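Local atomic coordinates of tryptophan synthase alpha chain (Aquifex aeolicus, PDB entry 2EKC), a protein that probably cleaves indoleglycerol phosphate by a retro-aldol reaction into indole and glyceraldehyde 3-phosphate, as the alpha subunit of tryptophan synthase. Residues Glu168-Met173 with Cys205-Val210. Sequence-based numbering, arbitrary orientation.
Sequences EAADEM and CDKPVV
K207 CG lies beside its backbone N, and the extended chi2 and chi3 carry the aliphatic stem over A170; the bend at chi4 (73°) then turns NZ toward the end of helix 160-169. M173 has CG between its backbone N and carbonyl carbon (chi1 66°), and a second bend at chi3 brings its methyl end to V210. Along the lysine stem, CD lies 3.8 Å from A170 CB. The next carbon, CE, comes within 2.9 Å of A170 O, a close approach but not a hydrogen bond; NZ instead bonds the carbonyl O of C167 in the last turn of the helix. P208 brings CG and CD against the carbonyl of E172, 3.0 Å and 3.2 Å from its O, while CG also meets M173 CB at 4.0 Å. The two backbones come closest, CA to CA, at M173 and P208, where M173 CA gives a CA-H...O contact to P208 O (3.4 Å, 130° at the hydrogen). Further on, M173 CE reaches across to V210, 3.5 Å from CG2, tighter than usual carbon contact, and also touches CG1. Helix 3-14 covers this end, I4 lying on M173 and F8 on both P208 and V210. Residues 168-173 lead from helix 160-169 into strand 174-177, and the second segment from helix 192-204 into strand 209-212, so two successive helix-to-strand connections of the TIM barrel pack side by side before their strands pair in parallel. The C167-C205 disulfide ties the last turn of helix 160-169 to the residue just after helix 192-204. V210 lies near E49, the predicted proton acceptor. No hydrogen bond joins 168-173 to 205-210 directly; cohesion here rests on apolar contacts, close carbon-to-carbonyl approaches and one CA-H...O contact, supplemented by the covalent sulfur link and the lysine's bond to C167.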
loop_
_atom_site.group_PDB
_atom_site.type_symbol
_atom_site.label_atom_id
_atom_site.label_comp_id
_atom_site.label_asym_id
_atom_site.label_seq_id
_atom_site.Cartn_x
_atom_site.Cartn_y
_atom_site.Cartn_z
ATOM N N GLU A 168 7.895 -12.993 -11.067
ATOM C CA GLU A 168 8.818 -12.390 -12.017
ATOM C C GLU A 168 8.467 -10.930 -12.290
ATOM O O GLU A 168 9.309 -10.156 -12.739
ATOM C CB GLU A 168 8.837 -13.188 -13.326
ATOM C CG GLU A 168 7.497 -13.306 -14.019
ATOM C CD GLU A 168 7.594 -14.078 -15.325
ATOM O OE1 GLU A 168 7.957 -15.276 -15.286
ATOM O OE2 GLU A 168 7.310 -13.483 -16.389
ATOM N N ALA A 169 7.227 -10.551 -12.002
ATOM C CA ALA A 169 6.790 -9.176 -12.223
ATOM C C ALA A 169 7.114 -8.268 -11.039
ATOM O O ALA A 169 7.231 -7.055 -11.194
ATOM C CB ALA A 169 5.293 -9.144 -12.501
ATOM N N ALA A 170 7.255 -8.857 -9.859
ATOM C CA ALA A 170 7.549 -8.085 -8.659
ATOM C C ALA A 170 9.028 -7.738 -8.531
ATOM O O ALA A 170 9.898 -8.593 -8.698
ATOM C CB ALA A 170 7.089 -8.852 -7.420
ATOM N N ASP A 171 9.310 -6.473 -8.243
ATOM C CA ASP A 171 10.688 -6.037 -8.071
ATOM C C ASP A 171 11.163 -6.365 -6.660
ATOM O O ASP A 171 12.280 -6.845 -6.470
ATOM C CB ASP A 171 10.822 -4.523 -8.294
ATOM C CG ASP A 171 10.626 -4.123 -9.742
ATOM O OD1 ASP A 171 11.298 -4.706 -10.616
ATOM O OD2 ASP A 171 9.806 -3.216 -10.002
ATOM N N GLU A 172 10.310 -6.109 -5.671
ATOM C CA GLU A 172 10.682 -6.345 -4.280
ATOM C C GLU A 172 9.606 -6.976 -3.399
ATOM O O GLU A 172 9.916 -7.560 -2.363
ATOM C CB GLU A 172 11.112 -5.025 -3.644
ATOM C CG GLU A 172 12.317 -4.365 -4.307
ATOM C CD GLU A 172 12.505 -2.938 -3.836
ATOM O OE1 GLU A 172 11.800 -2.041 -4.359
ATOM O OE2 GLU A 172 13.340 -2.717 -2.932
ATOM N N MET A 173 8.345 -6.848 -3.792
ATOM C CA MET A 173 7.269 -7.407 -2.983
ATOM C C MET A 173 5.985 -7.617 -3.772
ATOM O O MET A 173 5.822 -7.090 -4.876
ATOM C CB MET A 173 6.976 -6.479 -1.803
ATOM C CG MET A 173 6.414 -5.130 -2.232
ATOM S SD MET A 173 5.952 -4.088 -0.849
ATOM C CE MET A 173 4.477 -4.897 -0.300
ATOM N N CYS A 205 8.036 -18.576 -5.003
ATOM C CA CYS A 205 8.582 -17.232 -4.900
ATOM C C CYS A 205 9.252 -16.920 -3.573
ATOM O O CYS A 205 8.756 -17.300 -2.517
ATOM C CB CYS A 205 7.454 -16.236 -5.139
ATOM S SG CYS A 205 7.992 -14.569 -5.599
ATOM N N ASP A 206 10.369 -16.203 -3.635
ATOM C CA ASP A 206 11.101 -15.826 -2.433
ATOM C C ASP A 206 10.873 -14.371 -2.023
ATOM O O ASP A 206 11.337 -13.938 -0.967
ATOM C CB ASP A 206 12.598 -16.069 -2.634
ATOM C CG ASP A 206 12.937 -17.543 -2.723
ATOM O OD1 ASP A 206 12.592 -18.288 -1.778
ATOM O OD2 ASP A 206 13.547 -17.958 -3.733
ATOM N N LYS A 207 10.155 -13.617 -2.848
ATOM C CA LYS A 207 9.907 -12.213 -2.538
ATOM C C LYS A 207 8.835 -12.054 -1.457
ATOM O O LYS A 207 7.854 -12.794 -1.429
ATOM C CB LYS A 207 9.492 -11.460 -3.804
ATOM C CG LYS A 207 10.483 -11.607 -4.955
ATOM C CD LYS A 207 10.245 -10.555 -6.022
ATOM C CE LYS A 207 11.270 -10.653 -7.144
ATOM N NZ LYS A 207 11.036 -11.836 -8.012
ATOM N N PRO A 208 9.016 -11.087 -0.546
ATOM C CA PRO A 208 8.034 -10.870 0.521
ATOM C C PRO A 208 6.621 -10.638 -0.000
ATOM O O PRO A 208 6.425 -10.118 -1.103
ATOM C CB PRO A 208 8.592 -9.660 1.274
ATOM C CG PRO A 208 9.430 -8.953 0.244
ATOM C CD PRO A 208 10.103 -10.094 -0.469
ATOM N N VAL A 209 5.637 -11.038 0.795
ATOM C CA VAL A 209 4.249 -10.874 0.407
ATOM C C VAL A 209 3.438 -10.294 1.552
ATOM O O VAL A 209 3.574 -10.726 2.695
ATOM C CB VAL A 209 3.627 -12.230 -0.038
ATOM C CG1 VAL A 209 3.782 -13.276 1.062
ATOM C CG2 VAL A 209 2.151 -12.042 -0.380
ATOM N N VAL A 210 2.619 -9.290 1.245
ATOM C CA VAL A 210 1.760 -8.674 2.246
ATOM C C VAL A 210 0.318 -9.025 1.891
ATOM O O VAL A 210 -0.030 -9.158 0.714
ATOM C CB VAL A 210 1.939 -7.125 2.304
ATOM C CG1 VAL A 210 3.351 -6.783 2.764
ATOM C CG2 VAL A 210 1.659 -6.505 0.952
#